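Local coordinates for vacuolar-sorting protein BRO1 (Saccharomyces cerevisiae, PDB 1ZB1) that helps sort cargo proteins into the intralumenal vesicles of the multivesicular body and recruits the DOA4 deubiquitinase to endosomes, its Bro1 domain probably binding SNF7, at residues 190-195 against 220-225; 257-262 against 336-341. One frame throughout, in Å; residues are numbered along the deposited sequence.

Contact 1: 190-195 against 220-225; sequences AQELFV and NLFQKC
Q191 and E192 both carry CG anti to the backbone N, on CB atoms that already face helix 208-230 from helix 176-198; this torsion sets where each chain runs from there, and L221 and F222 meet the two one to one. The difference comes beyond CG. The bend of Q191 (chi2 69°) turns its amide away to other partners, OE1 accepting from the backbone N of A343 and NE2 donating to the carbonyl O of L214, while CB and CG stay against the leucine: methyl CD2 of L221 lies 3.5 Å from CB of Q191 and 3.7 Å from its CG, the two side chains crossing at about a right angle. E192 instead runs straight out, and its carboxylate reaches the rim of the F222 ring. OE1 of E192 sits near the ring plane, 3.5 Å from CZ and 3.8 Å from CE2 of F222, with the carboxylate plane turned 80° from that of the ring. CA of Q191 and CA of L221, the closest backbone pair of the two segments, are 8.2 Å apart. The same OE1 forms a salt bridge with K251 and OE2 a hydrogen bond with Y255, both from helix 242-269, which ties a third helix to this pair within the helical Bro1 domain. An oxygen at the ring edge faces the slightly positive C-H rim and not the pi cloud, so the aromatic neighbour is probably mildly favourable to the buried carboxylate, while K251 and Y255 supply its strong polar partners.

Contact 2: 257-262 against 336-341; sequences SLSAYY and DSIKAL
The hydroxyl of S259 has neighbours of very different character: OG is hydrogen-bonded to the carbonyl O of S212 on helix 208-230 and is also packed against two methyl groups of I338. Both methyls come equally near, CD1 of I338 at 3.4 Å from OG of S259 and CG2 of I338 at 3.4 Å from the same oxygen, so the isoleucine straddles the hydroxyl with its two branches. Its torsions explain the fork. CG2 stands anti to the backbone N while CG1 lies beside it (chi1 -56°), and the CG1 branch then extends fully (chi2 178°) to carry CD1 on to the helix surface. There CD1 of I338 also comes 3.8 Å from the carbonyl O of S259 and 4.1 Å from CA of A260, touching the backbone more loosely than the hydroxyl. The closest CA pair, S259 and I338, is 7.9 Å apart. Across the two segments the contact is van der Waals packing, the buried hydroxyl finding its polar partner in the third element. It joins a connecting loop to the helices of the Bro1 domain: the irregular segment 336-341, between helices 303-322 and 349-371, is laid where helices 208-230 and 242-269 meet. I338 also touches S212 on the former and H263 on the latter, and backbone hydrogen bonds join L341 to K213, while on helix 242-269 A260 packs against F282 of helix 275-290.

Overall arrangement
The touching residues of both contacts are buried, but contact 1 lies about 11 Å from the centre of the chain and contact 2 about 24 Å, measured to the contact centres. Contact 1 pairs two helices through polar side chains that set carbon or a carboxylate oxygen against hydrophobic residues; contact 2 presses one loop isoleucine onto a helix, with exposed residues following in the loop. Helix 208-230 serves both, directly in 190-195 against 220-225 and as the hydroxyl's partner in 257-262 against 336-341. The contact centres are 13 Å apart, and the loop links them: A340 packs on N220, and L341 O receives a weak hydrogen bond from Q191 NE2.

Contact 1: 190-195 against 220-225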
ATOM      1  N   ALA A 190      -1.386  -3.416   6.202  1.00 18.61           N
ATOM      2  CA  ALA A 190      -0.818  -4.747   6.392  1.00 18.26           C
ATOM      3  C   ALA A 190      -0.738  -5.054   7.896  1.00 20.22           C
ATOM      4  O   ALA A 190      -1.146  -6.130   8.341  1.00 20.05           O
ATOM      5  CB  ALA A 190       0.571  -4.826   5.756  1.00 18.75           C
ATOM      6  N   GLN A 191      -0.215  -4.103   8.666  1.00 19.98           N
ATOM      7  CA  GLN A 191      -0.090  -4.246  10.123  1.00 22.03           C
ATOM      8  C   GLN A 191      -1.482  -4.434  10.732  1.00 23.49           C
ATOM      9  O   GLN A 191      -1.692  -5.299  11.582  1.00 24.40           O
ATOM     10  CB  GLN A 191       0.573  -2.996  10.720  1.00 21.70           C
ATOM     11  CG  GLN A 191       0.709  -2.974  12.259  1.00 21.91           C
ATOM     12  CD  GLN A 191       1.708  -3.997  12.786  1.00 26.70           C
ATOM     13  OE1 GLN A 191       2.612  -4.419  12.070  1.00 28.96           O
ATOM     14  NE2 GLN A 191       1.558  -4.385  14.054  1.00 24.19           N
ATOM     15  N   GLU A 192      -2.431  -3.618  10.285  1.00 22.87           N
ATOM     16  CA  GLU A 192      -3.800  -3.700  10.781  1.00 22.43           C
ATOM     17  C   GLU A 192      -4.393  -5.096  10.567  1.00 21.74           C
ATOM     18  O   GLU A 192      -5.013  -5.660  11.475  1.00 21.78           O
ATOM     19  CB  GLU A 192      -4.667  -2.641  10.093  1.00 21.99           C
ATOM     20  CG  GLU A 192      -6.156  -2.793  10.340  1.00 20.99           C
ATOM     21  CD  GLU A 192      -6.968  -1.664   9.728  1.00 23.13           C
ATOM     22  OE1 GLU A 192      -6.578  -1.148   8.659  1.00 20.31           O
ATOM     23  OE2 GLU A 192      -8.010  -1.306  10.310  1.00 23.00           O
ATOM     24  N   LEU A 193      -4.204  -5.659   9.378  1.00 20.88           N
ATOM     25  CA  LEU A 193      -4.728  -6.996   9.089  1.00 22.48           C
ATOM     26  C   LEU A 193      -4.048  -8.053   9.966  1.00 23.81           C
ATOM     27  O   LEU A 193      -4.655  -9.071  10.312  1.00 23.57           O
ATOM     28  CB  LEU A 193      -4.533  -7.332   7.606  1.00 23.52           C
ATOM     29  CG  LEU A 193      -5.772  -7.308   6.694  1.00 27.29           C
ATOM     30  CD1 LEU A 193      -6.717  -6.189   7.087  1.00 25.99           C
ATOM     31  CD2 LEU A 193      -5.333  -7.167   5.246  1.00 27.89           C
ATOM     32  N   PHE A 194      -2.794  -7.804  10.334  1.00 24.76           N
ATOM     33  CA  PHE A 194      -2.057  -8.744  11.180  1.00 27.46           C
ATOM     34  C   PHE A 194      -2.712  -8.790  12.562  1.00 29.14           C
ATOM     35  O   PHE A 194      -2.883  -9.864  13.150  1.00 29.81           O
ATOM     36  CB  PHE A 194      -0.593  -8.317  11.308  1.00 28.23           C
ATOM     37  CG  PHE A 194       0.273  -9.329  12.009  1.00 30.62           C
ATOM     38  CD1 PHE A 194       0.633 -10.514  11.373  1.00 32.09           C
ATOM     39  CD2 PHE A 194       0.709  -9.111  13.310  1.00 29.32           C
ATOM     40  CE1 PHE A 194       1.418 -11.470  12.025  1.00 33.06           C
ATOM     41  CE2 PHE A 194       1.495 -10.060  13.973  1.00 31.62           C
ATOM     42  CZ  PHE A 194       1.847 -11.240  13.327  1.00 33.15           C
ATOM     43  N   VAL A 195      -3.073  -7.619  13.079  1.00 29.51           N
ATOM     44  CA  VAL A 195      -3.735  -7.529  14.378  1.00 31.52           C
ATOM     45  C   VAL A 195      -5.068  -8.277  14.321  1.00 32.07           C
ATOM     46  O   VAL A 195      -5.362  -9.110  15.181  1.00 29.34           O
ATOM     47  CB  VAL A 195      -4.014  -6.060  14.771  1.00 34.06           C
ATOM     48  CG1 VAL A 195      -4.909  -6.011  16.001  1.00 36.54           C
ATOM     49  CG2 VAL A 195      -2.704  -5.340  15.049  1.00 36.33           C
ATOM     50  N   ASN A 220       0.594   4.046  15.315  1.00 26.44           N
ATOM     51  CA  ASN A 220       1.725   4.849  14.853  1.00 27.11           C
ATOM     52  C   ASN A 220       1.801   4.918  13.324  1.00 26.98           C
ATOM     53  O   ASN A 220       2.111   5.963  12.758  1.00 26.15           O
ATOM     54  CB  ASN A 220       3.048   4.308  15.411  1.00 28.96           C
ATOM     55  CG  ASN A 220       3.131   4.400  16.935  1.00 32.97           C
ATOM     56  OD1 ASN A 220       2.498   5.258  17.557  1.00 33.10           O
ATOM     57  ND2 ASN A 220       3.929   3.525  17.535  1.00 32.58           N
ATOM     58  N   LEU A 221       1.525   3.802  12.661  1.00 25.78           N
ATOM     59  CA  LEU A 221       1.556   3.761  11.204  1.00 27.83           C
ATOM     60  C   LEU A 221       0.499   4.683  10.583  1.00 27.69           C
ATOM     61  O   LEU A 221       0.787   5.433   9.645  1.00 28.13           O
ATOM     62  CB  LEU A 221       1.358   2.320  10.725  1.00 27.68           C
ATOM     63  CG  LEU A 221       2.599   1.477  10.393  1.00 32.88           C
ATOM     64  CD1 LEU A 221       3.855   2.073  11.006  1.00 32.43           C
ATOM     65  CD2 LEU A 221       2.372   0.049  10.871  1.00 30.57           C
ATOM     66  N   PHE A 222      -0.727   4.632  11.089  1.00 27.26           N
ATOM     67  CA  PHE A 222      -1.764   5.502  10.547  1.00 27.29           C
ATOM     68  C   PHE A 222      -1.466   6.958  10.917  1.00 28.10           C
ATOM     69  O   PHE A 222      -1.905   7.881  10.235  1.00 28.61           O
ATOM     70  CB  PHE A 222      -3.147   5.060  11.039  1.00 25.78           C
ATOM     71  CG  PHE A 222      -3.726   3.922  10.240  1.00 25.06           C
ATOM     72  CD1 PHE A 222      -4.135   4.121   8.920  1.00 24.65           C
ATOM     73  CD2 PHE A 222      -3.830   2.645  10.789  1.00 24.00           C
ATOM     74  CE1 PHE A 222      -4.640   3.061   8.155  1.00 24.37           C
ATOM     75  CE2 PHE A 222      -4.332   1.580  10.038  1.00 20.95           C
ATOM     76  CZ  PHE A 222      -4.738   1.788   8.716  1.00 21.75           C
ATOM     77  N   GLN A 223      -0.695   7.150  11.985  1.00 28.85           N
ATOM     78  CA  GLN A 223      -0.299   8.487  12.433  1.00 30.49           C
ATOM     79  C   GLN A 223       0.535   9.145  11.321  1.00 29.44           C
ATOM     80  O   GLN A 223       0.465  10.354  11.110  1.00 30.06           O
ATOM     81  CB  GLN A 223       0.533   8.372  13.718  1.00 31.90           C
ATOM     82  CG  GLN A 223       1.008   9.690  14.322  1.00 34.90           C
ATOM     83  CD  GLN A 223      -0.132  10.570  14.791  1.00 39.52           C
ATOM     84  OE1 GLN A 223      -0.709  11.328  14.010  1.00 42.41           O
ATOM     85  NE2 GLN A 223      -0.473  10.464  16.071  1.00 38.76           N
ATOM     86  N   LYS A 224       1.320   8.338  10.613  1.00 30.68           N
ATOM     87  CA  LYS A 224       2.156   8.831   9.515  1.00 29.75           C
ATOM     88  C   LYS A 224       1.307   9.381   8.373  1.00 28.40           C
ATOM     89  O   LYS A 224       1.625  10.425   7.802  1.00 28.72           O
ATOM     90  CB  LYS A 224       3.039   7.713   8.957  1.00 31.21           C
ATOM     91  CG  LYS A 224       4.175   7.248   9.846  1.00 33.10           C
ATOM     92  CD  LYS A 224       4.984   6.186   9.099  1.00 34.19           C
ATOM     93  CE  LYS A 224       6.149   5.647   9.920  1.00 35.16           C
ATOM     94  NZ  LYS A 224       6.849   4.549   9.180  1.00 35.89           N
ATOM     95  N   CYS A 225       0.245   8.656   8.030  1.00 26.24           N
ATOM     96  CA  CYS A 225      -0.663   9.054   6.958  1.00 28.18           C
ATOM     97  C   CYS A 225      -1.433  10.297   7.391  1.00 29.04           C
ATOM     98  O   CYS A 225      -1.654  11.221   6.604  1.00 28.66           O
ATOM     99  CB  CYS A 225      -1.648   7.919   6.649  1.00 28.57           C
ATOM    100  SG  CYS A 225      -0.877   6.336   6.165  1.00 27.68           S
TER

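Contact 2: 257-262 against 336-341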
ATOM      1  N   SER A 257      -6.682   3.265  21.284  1.00 28.94           N
ATOM      2  CA  SER A 257      -7.629   2.845  22.315  1.00 28.67           C
ATOM      3  C   SER A 257      -7.519   1.344  22.564  1.00 28.62           C
ATOM      4  O   SER A 257      -7.459   0.898  23.712  1.00 28.46           O
ATOM      5  CB  SER A 257      -9.065   3.173  21.890  1.00 28.14           C
ATOM      6  OG  SER A 257     -10.006   2.596  22.787  1.00 25.77           O
ATOM      7  N   LEU A 258      -7.497   0.577  21.479  1.00 29.06           N
ATOM      8  CA  LEU A 258      -7.405  -0.876  21.561  1.00 29.89           C
ATOM      9  C   LEU A 258      -6.126  -1.294  22.276  1.00 29.96           C
ATOM     10  O   LEU A 258      -6.106  -2.279  23.018  1.00 29.06           O
ATOM     11  CB  LEU A 258      -7.432  -1.483  20.156  1.00 31.50           C
ATOM     12  CG  LEU A 258      -7.856  -2.949  20.069  1.00 33.16           C
ATOM     13  CD1 LEU A 258      -9.319  -3.063  20.481  1.00 34.93           C
ATOM     14  CD2 LEU A 258      -7.665  -3.468  18.647  1.00 34.34           C
ATOM     15  N   SER A 259      -5.060  -0.535  22.045  1.00 30.41           N
ATOM     16  CA  SER A 259      -3.765  -0.811  22.656  1.00 31.54           C
ATOM     17  C   SER A 259      -3.816  -0.622  24.173  1.00 32.15           C
ATOM     18  O   SER A 259      -3.338  -1.467  24.934  1.00 32.71           O
ATOM     19  CB  SER A 259      -2.705   0.116  22.062  1.00 30.68           C
ATOM     20  OG  SER A 259      -1.438  -0.153  22.620  1.00 34.18           O
ATOM     21  N   ALA A 260      -4.387   0.498  24.604  1.00 30.71           N
ATOM     22  CA  ALA A 260      -4.509   0.807  26.025  1.00 30.88           C
ATOM     23  C   ALA A 260      -5.400  -0.220  26.717  1.00 30.28           C
ATOM     24  O   ALA A 260      -5.115  -0.650  27.832  1.00 32.37           O
ATOM     25  CB  ALA A 260      -5.083   2.209  26.206  1.00 30.82           C
ATOM     26  N   TYR A 261      -6.483  -0.603  26.049  1.00 29.38           N
ATOM     27  CA  TYR A 261      -7.409  -1.587  26.591  1.00 30.26           C
ATOM     28  C   TYR A 261      -6.689  -2.896  26.911  1.00 31.96           C
ATOM     29  O   TYR A 261      -6.743  -3.390  28.040  1.00 31.24           O
ATOM     30  CB  TYR A 261      -8.538  -1.845  25.588  1.00 28.81           C
ATOM     31  CG  TYR A 261      -9.403  -3.059  25.889  1.00 29.52           C
ATOM     32  CD1 TYR A 261     -10.091  -3.177  27.101  1.00 28.98           C
ATOM     33  CD2 TYR A 261      -9.548  -4.078  24.954  1.00 28.31           C
ATOM     34  CE1 TYR A 261     -10.900  -4.280  27.364  1.00 27.89           C
ATOM     35  CE2 TYR A 261     -10.351  -5.182  25.205  1.00 28.54           C
ATOM     36  CZ  TYR A 261     -11.025  -5.277  26.412  1.00 29.88           C
ATOM     37  OH  TYR A 261     -11.819  -6.370  26.657  1.00 28.52           O
ATOM     38  N   TYR A 262      -6.002  -3.456  25.920  1.00 31.85           N
ATOM     39  CA  TYR A 262      -5.306  -4.716  26.138  1.00 32.20           C
ATOM     40  C   TYR A 262      -4.186  -4.620  27.168  1.00 32.84           C
ATOM     41  O   TYR A 262      -3.956  -5.569  27.913  1.00 34.12           O
ATOM     42  CB  TYR A 262      -4.805  -5.276  24.807  1.00 29.46           C
ATOM     43  CG  TYR A 262      -5.904  -5.996  24.066  1.00 29.38           C
ATOM     44  CD1 TYR A 262      -6.300  -7.277  24.447  1.00 28.09           C
ATOM     45  CD2 TYR A 262      -6.600  -5.374  23.028  1.00 26.91           C
ATOM     46  CE1 TYR A 262      -7.359  -7.920  23.819  1.00 28.29           C
ATOM     47  CE2 TYR A 262      -7.660  -6.005  22.396  1.00 24.78           C
ATOM     48  CZ  TYR A 262      -8.035  -7.276  22.795  1.00 27.57           C
ATOM     49  OH  TYR A 262      -9.086  -7.903  22.178  1.00 28.36           O
ATOM     50  N   ASP A 336       4.276   5.982  26.580  1.00 75.01           N
ATOM     51  CA  ASP A 336       5.395   5.210  26.051  1.00 73.48           C
ATOM     52  C   ASP A 336       5.643   3.956  26.878  1.00 71.48           C
ATOM     53  O   ASP A 336       6.686   3.313  26.756  1.00 71.54           O
ATOM     54  CB  ASP A 336       6.661   6.070  26.003  1.00 74.87           C
ATOM     55  CG  ASP A 336       6.583   7.159  24.947  1.00 76.18           C
ATOM     56  OD1 ASP A 336       7.551   7.938  24.814  1.00 76.66           O
ATOM     57  OD2 ASP A 336       5.550   7.233  24.247  1.00 77.07           O
ATOM     58  N   SER A 337       4.676   3.618  27.724  1.00 68.81           N
ATOM     59  CA  SER A 337       4.768   2.427  28.556  1.00 65.27           C
ATOM     60  C   SER A 337       4.490   1.230  27.652  1.00 62.98           C
ATOM     61  O   SER A 337       4.935   0.113  27.922  1.00 62.73           O
ATOM     62  CB  SER A 337       3.735   2.485  29.685  1.00 64.94           C
ATOM     63  OG  SER A 337       3.801   1.334  30.505  1.00 63.78           O
ATOM     64  N   ILE A 338       3.746   1.480  26.577  1.00 59.85           N
ATOM     65  CA  ILE A 338       3.412   0.444  25.606  1.00 56.64           C
ATOM     66  C   ILE A 338       4.411   0.548  24.463  1.00 54.03           C
ATOM     67  O   ILE A 338       4.458   1.558  23.763  1.00 52.66           O
ATOM     68  CB  ILE A 338       1.991   0.632  25.040  1.00 56.86           C
ATOM     69  CG1 ILE A 338       0.975   0.675  26.183  1.00 57.06           C
ATOM     70  CG2 ILE A 338       1.660  -0.509  24.088  1.00 56.52           C
ATOM     71  CD1 ILE A 338      -0.454   0.909  25.730  1.00 56.81           C
ATOM     72  N   LYS A 339       5.202  -0.503  24.279  1.00 52.00           N
ATOM     73  CA  LYS A 339       6.224  -0.535  23.237  1.00 49.99           C
ATOM     74  C   LYS A 339       5.720  -1.171  21.939  1.00 47.26           C
ATOM     75  O   LYS A 339       5.530  -2.385  21.855  1.00 46.88           O
ATOM     76  CB  LYS A 339       7.440  -1.290  23.767  1.00 51.68           C
ATOM     77  CG  LYS A 339       7.911  -0.767  25.117  1.00 53.66           C
ATOM     78  CD  LYS A 339       8.822  -1.755  25.820  1.00 55.73           C
ATOM     79  CE  LYS A 339       9.132  -1.297  27.238  1.00 56.51           C
ATOM     80  NZ  LYS A 339       9.930  -2.306  27.992  1.00 56.48           N
ATOM     81  N   ALA A 340       5.517  -0.332  20.930  1.00 43.53           N
ATOM     82  CA  ALA A 340       5.016  -0.769  19.627  1.00 40.20           C
ATOM     83  C   ALA A 340       5.828  -1.882  18.969  1.00 37.96           C
ATOM     84  O   ALA A 340       7.055  -1.920  19.072  1.00 37.12           O
ATOM     85  CB  ALA A 340       4.926   0.430  18.685  1.00 40.04           C
ATOM     86  N   LEU A 341       5.126  -2.785  18.288  1.00 34.70           N
ATOM     87  CA  LEU A 341       5.759  -3.896  17.587  1.00 33.28           C
ATOM     88  C   LEU A 341       5.290  -3.941  16.128  1.00 31.61           C
ATOM     89  O   LEU A 341       4.148  -4.304  15.848  1.00 30.23           O
ATOM     90  CB  LEU A 341       5.420  -5.221  18.274  1.00 31.94           C
ATOM     91  CG  LEU A 341       6.030  -6.475  17.634  1.00 33.45           C
ATOM     92  CD1 LEU A 341       7.540  -6.408  17.738  1.00 31.43           C
ATOM     93  CD2 LEU A 341       5.504  -7.728  18.317  1.00 32.95           C
TER